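Local coordinates for putative Lipoprotein (Shewanella oneidensis, PDB 3U24) that is of unknown function but binds zinc and calcium ions and, as a DUF885 member of the Peptidase_MA clan, is probably related to zinc metallopeptidases, at residues Asp117-Asn122 against Thr171-Leu176; Gln165-His170 against Gly235-Arg240; Ile477-Ile482 against Arg512-Ser517. One frame throughout, in Å; residues are numbered along the deposited sequence.

Interaction 1: Asp117-Asn122 against Thr171-Leu176. With EDO (1,2-ethanediol), chain S; EDO (1,2-ethanediol), chain P.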
loop_
_atom_site.group_PDB
_atom_site.type_symbol
_atom_site.label_atom_id
_atom_site.label_comp_id
_atom_site.label_asym_id
_atom_site.label_seq_id
_atom_site.Cartn_x
_atom_site.Cartn_y
_atom_site.Cartn_z
ATOM N N ASP A 117 16.084 3.325 12.156
ATOM C CA ASP A 117 15.620 3.910 10.872
ATOM C C ASP A 117 15.583 5.437 10.975
ATOM O O ASP A 117 14.578 6.011 11.430
ATOM C CB ASP A 117 14.244 3.390 10.501
ATOM C CG ASP A 117 13.689 4.045 9.250
ATOM O OD1 ASP A 117 14.350 4.882 8.605
ATOM O OD2 ASP A 117 12.539 3.734 8.904
ATOM N N PRO A 118 16.682 6.101 10.596
ATOM C CA PRO A 118 16.695 7.549 10.712
ATOM C C PRO A 118 15.739 8.200 9.748
ATOM O O PRO A 118 15.423 9.374 9.935
ATOM C CB PRO A 118 18.156 7.941 10.381
ATOM C CG PRO A 118 18.953 6.714 10.711
ATOM C CD PRO A 118 18.023 5.565 10.351
ATOM N N SER A 119 15.254 7.476 8.748
ATOM C CA SER A 119 14.326 8.101 7.834
ATOM C C SER A 119 12.971 8.378 8.489
ATOM O O SER A 119 12.189 9.164 7.962
ATOM C CB SER A 119 14.152 7.307 6.541
ATOM O OG SER A 119 13.273 6.217 6.734
ATOM N N SER A 120 12.680 7.755 9.628
ATOM C CA SER A 120 11.428 8.060 10.326
ATOM C C SER A 120 11.418 9.490 10.995
ATOM O O SER A 120 10.364 9.969 11.427
ATOM C CB SER A 120 11.095 6.930 11.313
ATOM O OG SER A 120 12.135 6.695 12.234
ATOM N N TYR A 121 12.561 10.188 10.993
ATOM C CA TYR A 121 12.646 11.542 11.486
ATOM C C TYR A 121 12.763 12.544 10.345
ATOM O O TYR A 121 13.829 12.742 9.738
ATOM C CB TYR A 121 13.822 11.670 12.434
ATOM C CG TYR A 121 13.752 10.682 13.566
ATOM C CD1 TYR A 121 13.012 10.965 14.688
ATOM C CD2 TYR A 121 14.381 9.457 13.497
ATOM C CE1 TYR A 121 12.920 10.077 15.723
ATOM C CE2 TYR A 121 14.311 8.562 14.536
ATOM C CZ TYR A 121 13.593 8.888 15.661
ATOM O OH TYR A 121 13.479 8.037 16.737
ATOM N N ASN A 122 11.650 13.189 10.052
ATOM C CA ASN A 122 11.572 14.170 8.947
ATOM C C ASN A 122 10.312 15.017 9.131
ATOM O O ASN A 122 9.203 14.484 9.158
ATOM C CB ASN A 122 11.525 13.441 7.588
ATOM C CG ASN A 122 11.661 14.390 6.380
ATOM O OD1 ASN A 122 11.457 15.627 6.471
ATOM N ND2 ASN A 122 12.014 13.799 5.220
ATOM N N THR A 171 19.612 5.288 6.703
ATOM C CA THR A 171 20.304 6.545 6.949
ATOM C C THR A 171 20.475 7.312 5.628
ATOM O O THR A 171 20.338 8.546 5.600
ATOM C CB THR A 171 21.653 6.357 7.666
ATOM O OG1 THR A 171 21.500 5.494 8.817
ATOM C CG2 THR A 171 22.228 7.698 8.112
ATOM N N GLU A 172 20.686 6.570 4.537
ATOM C CA GLU A 172 20.882 7.168 3.236
ATOM C C GLU A 172 19.554 7.730 2.803
ATOM O O GLU A 172 19.471 8.798 2.232
ATOM C CB GLU A 172 21.342 6.118 2.192
ATOM C CG GLU A 172 22.805 5.688 2.298
ATOM C CD GLU A 172 23.215 4.483 1.403
ATOM O OE1 GLU A 172 22.421 3.512 1.134
ATOM O OE2 GLU A 172 24.407 4.476 1.010
ATOM N N LEU A 173 18.512 6.983 3.058
ATOM C CA LEU A 173 17.182 7.473 2.726
ATOM C C LEU A 173 16.870 8.785 3.520
ATOM O O LEU A 173 16.384 9.765 2.953
ATOM C CB LEU A 173 16.144 6.394 2.941
ATOM C CG LEU A 173 14.709 6.748 2.538
ATOM C CD1 LEU A 173 14.546 7.096 1.032
ATOM C CD2 LEU A 173 13.749 5.639 2.995
ATOM N N ALA A 174 17.209 8.790 4.796
ATOM C CA ALA A 174 17.032 9.981 5.636
ATOM C C ALA A 174 17.683 11.219 5.011
ATOM O O ALA A 174 17.101 12.303 5.024
ATOM C CB ALA A 174 17.587 9.742 7.039
ATOM N N VAL A 175 18.891 11.050 4.479
ATOM C CA VAL A 175 19.633 12.193 3.912
ATOM C C VAL A 175 18.840 12.787 2.720
ATOM O O VAL A 175 18.552 13.987 2.655
ATOM C CB VAL A 175 21.028 11.805 3.412
ATOM C CG1 VAL A 175 21.651 12.979 2.615
ATOM C CG2 VAL A 175 21.913 11.340 4.558
ATOM N N LEU A 176 18.459 11.900 1.829
ATOM C CA LEU A 176 17.724 12.224 0.649
ATOM C C LEU A 176 16.338 12.818 0.942
ATOM O O LEU A 176 15.985 13.859 0.390
ATOM C CB LEU A 176 17.628 10.936 -0.125
ATOM C CG LEU A 176 16.910 10.890 -1.434
ATOM C CD1 LEU A 176 17.241 9.497 -2.039
ATOM C CD2 LEU A 176 15.416 11.090 -1.147
HETATM C C1 EDO S . 7.378 10.261 9.125
HETATM O O1 EDO S . 7.774 11.536 9.669
HETATM C C2 EDO S . 8.498 9.640 8.272
HETATM O O2 EDO S . 8.793 10.386 7.080
HETATM C C1 EDO P . 5.567 14.243 10.119
HETATM O O1 EDO P . 6.374 14.913 9.135
HETATM C C2 EDO P . 6.051 14.484 11.563
HETATM O O2 EDO P . 5.713 15.816 11.946
#
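Pro118 and Ser119 open a short 3-10 turn that lies against helix 168-179, meeting Thr171, Leu173 and Ala174. This is loop-on-helix packing: the turn belongs to the connection between helix 113-116 and helix 124-131, away from the metal sites.

The contact between the segments is all van der Waals. Ala174 sits in the middle of it: Ala174 CB rests 3.8 Å from Pro118 CB and slightly nearer, 3.6 Å, to Pro118 C. Such a small side chain lets the backbones come together, with the CA atoms of Ser119 and Ala174 only 4.0 Å apart. Toward the start of the helix the Pro118 ring crosses Thr171 obliquely, Pro118 CG lying 3.4 Å from Thr171 OG1. That hydroxyl stands beside its own backbone N (chi1 -49°), from where it also hydrogen-bonds to Thr167 O one turn back, so a buried polar group is satisfied while the proline carbons pack on it. On the other flank Leu173 sends its CD2 branch along Ser119, touching both CB and OG.

Within 117-122, side-chain hydrogen bonds to Asp117 shape the start of the turn. Ser119 OG, held between its own N and carbonyl carbon (chi1 79°), donates to Asp117 OD1 at 2.5 Å, on its syn lone pair. Asp117 O is gripped twice by Ser120, through its N and through its OG, the latter nearly along the C=O axis.

Asn178 ND2, on the same helix as Ala174, bonds to Ala174 O and also to Tyr121 O of the loop, and Tyr121 OH reaches Trp114 O and Asn162 ND2. Where the loop runs on, O1 of the chain P 1,2-ethanediol, probably from the crystallisation liquor, donates to Asn122 O at 2.9 Å.

Interaction 2: Gln165-His170 against Gly235-Arg240. With ACY (acetic acid), chain Q.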
loop_
_atom_site.group_PDB
_atom_site.type_symbol
_atom_site.label_atom_id
_atom_site.label_comp_id
_atom_site.label_asym_id
_atom_site.label_seq_id
_atom_site.Cartn_x
_atom_site.Cartn_y
_atom_site.Cartn_z
ATOM N N GLN A 165 22.729 2.537 16.374
ATOM C CA GLN A 165 23.055 1.452 15.449
ATOM C C GLN A 165 22.142 1.449 14.244
ATOM O O GLN A 165 21.450 0.482 13.999
ATOM C CB GLN A 165 22.998 0.079 16.129
ATOM C CG GLN A 165 23.959 -0.048 17.294
ATOM C CD GLN A 165 25.385 0.144 16.866
ATOM O OE1 GLN A 165 25.893 -0.543 15.936
ATOM N NE2 GLN A 165 26.052 1.113 17.500
ATOM N N PRO A 166 22.160 2.525 13.475
ATOM C CA PRO A 166 21.241 2.559 12.340
ATOM C C PRO A 166 21.720 1.699 11.212
ATOM O O PRO A 166 22.890 1.377 11.154
ATOM C CB PRO A 166 21.259 4.030 11.902
ATOM C CG PRO A 166 22.591 4.552 12.367
ATOM C CD PRO A 166 22.917 3.775 13.628
ATOM N N THR A 167 20.810 1.332 10.320
ATOM C CA THR A 167 21.194 0.687 9.072
ATOM C C THR A 167 21.724 1.729 8.103
ATOM O O THR A 167 21.371 2.927 8.135
ATOM C CB THR A 167 20.023 -0.026 8.363
ATOM O OG1 THR A 167 19.176 0.967 7.777
ATOM C CG2 THR A 167 19.220 -0.908 9.321
ATOM N N LEU A 168 22.575 1.281 7.205
ATOM C CA LEU A 168 23.134 2.191 6.233
ATOM C C LEU A 168 22.021 2.685 5.315
ATOM O O LEU A 168 21.964 3.865 4.955
ATOM C CB LEU A 168 24.214 1.491 5.380
ATOM C CG LEU A 168 24.703 2.340 4.198
ATOM C CD1 LEU A 168 25.316 3.645 4.726
ATOM C CD2 LEU A 168 25.670 1.526 3.285
ATOM N N GLU A 169 21.177 1.764 4.888
ATOM C CA GLU A 169 20.169 2.085 3.873
ATOM C C GLU A 169 19.152 3.140 4.375
ATOM O O GLU A 169 18.787 4.069 3.646
ATOM C CB GLU A 169 19.419 0.815 3.429
ATOM C CG GLU A 169 20.302 -0.157 2.621
ATOM C CD GLU A 169 21.303 -0.980 3.483
ATOM O OE1 GLU A 169 21.293 -0.892 4.751
ATOM O OE2 GLU A 169 22.110 -1.727 2.879
ATOM N N HIS A 170 18.699 3.018 5.615
ATOM C CA HIS A 170 17.687 3.966 6.075
ATOM C C HIS A 170 18.324 5.295 6.358
ATOM O O HIS A 170 17.656 6.340 6.261
ATOM C CB HIS A 170 16.904 3.409 7.283
ATOM C CG HIS A 170 16.060 2.188 6.946
ATOM N ND1 HIS A 170 16.557 0.943 6.949
ATOM C CD2 HIS A 170 14.723 2.074 6.513
ATOM C CE1 HIS A 170 15.597 0.057 6.593
ATOM N NE2 HIS A 170 14.475 0.744 6.313
ATOM N N GLY A 235 30.992 -0.360 9.246
ATOM C CA GLY A 235 29.937 -1.355 9.197
ATOM C C GLY A 235 28.679 -0.817 9.846
ATOM O O GLY A 235 28.679 0.231 10.504
ATOM N N ALA A 236 27.586 -1.516 9.642
ATOM C CA ALA A 236 26.271 -1.003 10.019
ATOM C C ALA A 236 25.351 -2.172 10.313
ATOM O O ALA A 236 25.533 -3.280 9.780
ATOM C CB ALA A 236 25.717 -0.113 8.906
ATOM N N ARG A 237 24.347 -1.929 11.142
ATOM C CA ARG A 237 23.265 -2.901 11.324
ATOM C C ARG A 237 22.678 -3.392 9.967
ATOM O O ARG A 237 22.516 -2.591 9.028
ATOM C CB ARG A 237 22.135 -2.286 12.159
ATOM C CG ARG A 237 21.191 -3.341 12.671
ATOM C CD ARG A 237 19.891 -2.757 13.174
ATOM N NE ARG A 237 20.018 -1.824 14.304
ATOM C CZ ARG A 237 19.682 -2.091 15.572
ATOM N NH1 ARG A 237 19.243 -3.304 15.916
ATOM N NH2 ARG A 237 19.763 -1.130 16.520
ATOM N N SER A 238 22.382 -4.680 9.869
ATOM C CA SER A 238 21.803 -5.223 8.654
ATOM C C SER A 238 20.381 -4.681 8.503
ATOM O O SER A 238 19.694 -4.449 9.490
ATOM C CB SER A 238 21.724 -6.773 8.689
ATOM O OG SER A 238 20.885 -7.272 7.630
ATOM N N PHE A 239 19.963 -4.496 7.264
ATOM C CA PHE A 239 18.612 -4.081 6.936
ATOM C C PHE A 239 17.602 -5.259 7.051
ATOM O O PHE A 239 16.378 -5.048 7.002
ATOM C CB PHE A 239 18.578 -3.477 5.527
ATOM C CG PHE A 239 18.974 -4.436 4.441
ATOM C CD1 PHE A 239 18.037 -5.277 3.870
ATOM C CD2 PHE A 239 20.276 -4.456 3.945
ATOM C CE1 PHE A 239 18.406 -6.160 2.878
ATOM C CE2 PHE A 239 20.643 -5.331 2.941
ATOM C CZ PHE A 239 19.696 -6.191 2.421
ATOM N N ARG A 240 18.125 -6.476 7.193
ATOM C CA ARG A 240 17.326 -7.687 7.218
ATOM C C ARG A 240 16.816 -7.871 8.638
ATOM O O ARG A 240 17.597 -7.889 9.601
ATOM C CB ARG A 240 18.144 -8.880 6.776
ATOM C CG ARG A 240 18.790 -8.710 5.401
ATOM C CD ARG A 240 19.970 -9.664 5.254
ATOM N NE ARG A 240 20.700 -9.483 3.991
ATOM C CZ ARG A 240 20.311 -10.005 2.833
ATOM N NH1 ARG A 240 21.021 -9.796 1.749
ATOM N NH2 ARG A 240 19.212 -10.721 2.759
HETATM C C ACY Q . 10.718 0.240 8.464
HETATM O O ACY Q . 11.489 0.353 7.474
HETATM O OXT ACY Q . 9.805 -0.639 8.542
HETATM C CH3 ACY Q . 10.844 1.223 9.578
HETATM O O HOH W 1 24.749 0.560 12.849
#
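The Arg237 guanidinium takes Gln165 O at its edge, close to the plane: NE donates over 2.7 Å in a nearly straight bond (163° at the hydrogen), while NH2 lies against Gln165 CB. Arg237 CG lies anti to its N, and a bend at chi3 (-61°) brings NE to that oxygen. Phe239 has the aliphatic CG of Arg240 over one face, offset toward the rim, 3.6 Å above the ring plane. The Glu169 carboxylate approaches the same ring obliquely, the two planes 67° apart, with Glu169 OE2 3.5 Å from Phe239 CD2. At the edge of the His170 imidazole lies Thr167 CB, and Thr167 OG1 shares a 2.7 Å hydrogen bond with His170 ND1. Thr167 is at the N-cap position of helix 168-179, and the contact joins the start of that helix to the loop after helix 200-234, a loop bent by an ST turn in which Ser238 OG accepts from Arg240 N. Replacing Arg237 by an alanine would probably leave Gln165 O without its donor and the Gln165 CB uncovered on that side. Thr167 CG2 packs on the Ser238 carbonyl, and Ala236 CB on Leu168 CB, 4.2 Å away. Between the backbones a water donates to Pro166 O at 2.6 Å and accepts from Arg237 N.

Interaction 3: Ile477-Ile482 against Arg512-Ser517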
loop_
_atom_site.group_PDB
_atom_site.type_symbol
_atom_site.label_atom_id
_atom_site.label_comp_id
_atom_site.label_asym_id
_atom_site.label_seq_id
_atom_site.Cartn_x
_atom_site.Cartn_y
_atom_site.Cartn_z
ATOM N N ILE A 477 8.111 -14.360 -2.161
ATOM C CA ILE A 477 9.404 -15.064 -2.108
ATOM C C ILE A 477 10.562 -14.095 -1.800
ATOM O O ILE A 477 11.417 -14.347 -0.932
ATOM C CB ILE A 477 9.643 -15.841 -3.408
ATOM C CG1 ILE A 477 8.552 -16.889 -3.555
ATOM C CG2 ILE A 477 11.010 -16.531 -3.441
ATOM C CD1 ILE A 477 8.630 -17.682 -4.829
ATOM N N LEU A 478 10.568 -12.981 -2.492
ATOM C CA LEU A 478 11.621 -12.005 -2.385
ATOM C C LEU A 478 11.643 -11.386 -0.998
ATOM O O LEU A 478 12.698 -11.340 -0.319
ATOM C CB LEU A 478 11.407 -10.914 -3.435
ATOM C CG LEU A 478 12.328 -9.685 -3.371
ATOM C CD1 LEU A 478 13.572 -9.972 -4.163
ATOM C CD2 LEU A 478 11.701 -8.424 -3.958
ATOM N N ASP A 479 10.478 -10.915 -0.553
ATOM C CA ASP A 479 10.449 -10.181 0.714
ATOM C C ASP A 479 10.886 -11.085 1.872
ATOM O O ASP A 479 11.718 -10.698 2.707
ATOM C CB ASP A 479 9.093 -9.554 0.989
ATOM C CG ASP A 479 9.142 -8.548 2.144
ATOM O OD1 ASP A 479 9.675 -7.415 1.945
ATOM O OD2 ASP A 479 8.612 -8.880 3.240
ATOM N N TYR A 480 10.363 -12.304 1.868
ATOM C CA TYR A 480 10.648 -13.287 2.890
ATOM C C TYR A 480 12.093 -13.725 2.831
ATOM O O TYR A 480 12.781 -13.741 3.851
ATOM C CB TYR A 480 9.703 -14.497 2.735
ATOM C CG TYR A 480 9.834 -15.540 3.825
ATOM C CD1 TYR A 480 9.159 -15.405 5.034
ATOM C CD2 TYR A 480 10.660 -16.639 3.667
ATOM C CE1 TYR A 480 9.299 -16.365 6.060
ATOM C CE2 TYR A 480 10.811 -17.593 4.675
ATOM C CZ TYR A 480 10.114 -17.469 5.865
ATOM O OH TYR A 480 10.262 -18.435 6.871
ATOM N N SER A 481 12.564 -14.079 1.638
ATOM C CA SER A 481 13.922 -14.603 1.511
ATOM C C SER A 481 14.980 -13.579 1.902
ATOM O O SER A 481 15.969 -13.940 2.497
ATOM C CB SER A 481 14.173 -15.185 0.131
ATOM O OG SER A 481 13.163 -16.163 -0.148
ATOM N N ILE A 482 14.744 -12.317 1.598
ATOM C CA ILE A 482 15.671 -11.243 1.951
ATOM C C ILE A 482 15.765 -11.076 3.475
ATOM O O ILE A 482 16.836 -11.072 4.032
ATOM C CB ILE A 482 15.235 -9.917 1.272
ATOM C CG1 ILE A 482 15.591 -9.973 -0.210
ATOM C CG2 ILE A 482 15.901 -8.692 1.917
ATOM C CD1 ILE A 482 15.056 -8.785 -1.003
ATOM N N ARG A 512 15.410 -2.691 -4.030
ATOM C CA ARG A 512 15.472 -1.497 -3.202
ATOM C C ARG A 512 14.297 -1.403 -2.229
ATOM O O ARG A 512 14.471 -1.126 -1.053
ATOM C CB ARG A 512 15.513 -0.233 -4.060
ATOM C CG ARG A 512 15.733 1.045 -3.240
ATOM C CD ARG A 512 15.792 2.296 -4.129
ATOM N NE ARG A 512 16.329 3.483 -3.429
ATOM C CZ ARG A 512 15.594 4.488 -2.947
ATOM N NH1 ARG A 512 14.258 4.480 -3.075
ATOM N NH2 ARG A 512 16.198 5.516 -2.329
ATOM N N ARG A 513 13.106 -1.639 -2.735
ATOM C CA ARG A 513 11.895 -1.575 -1.924
ATOM C C ARG A 513 11.940 -2.596 -0.752
ATOM O O ARG A 513 11.539 -2.277 0.387
ATOM C CB ARG A 513 10.696 -1.802 -2.834
ATOM C CG ARG A 513 9.346 -1.796 -2.165
ATOM C CD ARG A 513 8.288 -1.760 -3.255
ATOM N NE ARG A 513 6.968 -2.053 -2.731
ATOM C CZ ARG A 513 5.885 -2.246 -3.480
ATOM N NH1 ARG A 513 5.967 -2.168 -4.814
ATOM N NH2 ARG A 513 4.724 -2.530 -2.882
ATOM N N ALA A 514 12.472 -3.785 -1.033
ATOM C CA ALA A 514 12.641 -4.853 -0.027
ATOM C C ALA A 514 13.748 -4.565 0.978
ATOM O O ALA A 514 13.700 -5.089 2.090
ATOM C CB ALA A 514 12.889 -6.189 -0.691
ATOM N N THR A 515 14.734 -3.749 0.611
ATOM C CA THR A 515 15.768 -3.373 1.535
ATOM C C THR A 515 15.237 -2.331 2.498
ATOM O O THR A 515 15.717 -2.232 3.619
ATOM C CB THR A 515 17.029 -2.790 0.842
ATOM O OG1 THR A 515 16.734 -1.540 0.160
ATOM C CG2 THR A 515 17.607 -3.758 -0.156
ATOM N N LEU A 516 14.255 -1.547 2.071
ATOM C CA LEU A 516 13.777 -0.409 2.855
ATOM C C LEU A 516 12.477 -0.678 3.596
ATOM O O LEU A 516 12.162 0.002 4.534
ATOM C CB LEU A 516 13.648 0.855 1.965
ATOM C CG LEU A 516 15.008 1.449 1.514
ATOM C CD1 LEU A 516 14.845 2.533 0.435
ATOM C CD2 LEU A 516 15.787 1.982 2.707
ATOM N N SER A 517 11.723 -1.661 3.151
ATOM C CA SER A 517 10.470 -2.038 3.792
ATOM C C SER A 517 10.442 -3.556 4.002
ATOM O O SER A 517 11.223 -4.314 3.392
ATOM C CB SER A 517 9.297 -1.625 2.909
ATOM O OG SER A 517 9.267 -2.434 1.743
HETATM O O HOH W 2 7.822 -5.175 1.951
#
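Ile482 turns its CG1 beside the backbone N (chi1 -75°) and extends the chain from there, while Leu478, one helical turn earlier, has CG anti to its own N (chi1 173°); both branches thus end at the methyl of Ala514. Ile482 CD1 presses on Ala514 CB at 3.4 Å, tighter than usual for two carbons, and Leu478 CD2 touches the same methyl at 4.1 Å. The helix segments 477-482 and 512-516 cross at -46° with their axes 9.8 Å apart, a buried helix-helix packing within this mostly helical fold, with an alanine at the nearest point of the second helix.

Beside the apolar patch lies a buried polar group, the Asp479 carboxylate. Asp479 OD1 accepts from a water, 2.9 Å away, that also donates to Ser517 OG, bridging the two helices where the second one ends. Ser517 OG in turn donates to Arg513 O, from above the carbonyl plane, over 2.7 Å. The other carboxylate oxygen, Asp479 OD2, is held by Tyr246 OH and Val519 N, and His483 NE2 hydrogen-bonds to both Ala514 O and Ser517 O.

With donors reaching both oxygens, the buried Asp479 carboxylate is likely to stay ionised, and the bond from Val519 N to Asp479 OD2 suggests that it helps fix the chain just after helix 504-516.

Helix 168-179 is shared by interactions 1 and 2, whose centres lie 12 Å apart and whose segments alternate along the chain: 117-122, 165-170, 171-176, 235-240. Interaction 3 follows in series, 14 Å from interaction 2 and 18 Å from interaction 1, between helices 459-485 and 504-516. Despite the long gap in sequence the three touch. Probable hydrogen bonds run from Arg240 NH2 to Ile482 O and from His170 NE2 to Leu516 O, Phe239 packs on Ile482, and Leu173 meets Arg512 and Leu516. One continuous patch therefore joins helices from the early and late parts of the DUF885 range.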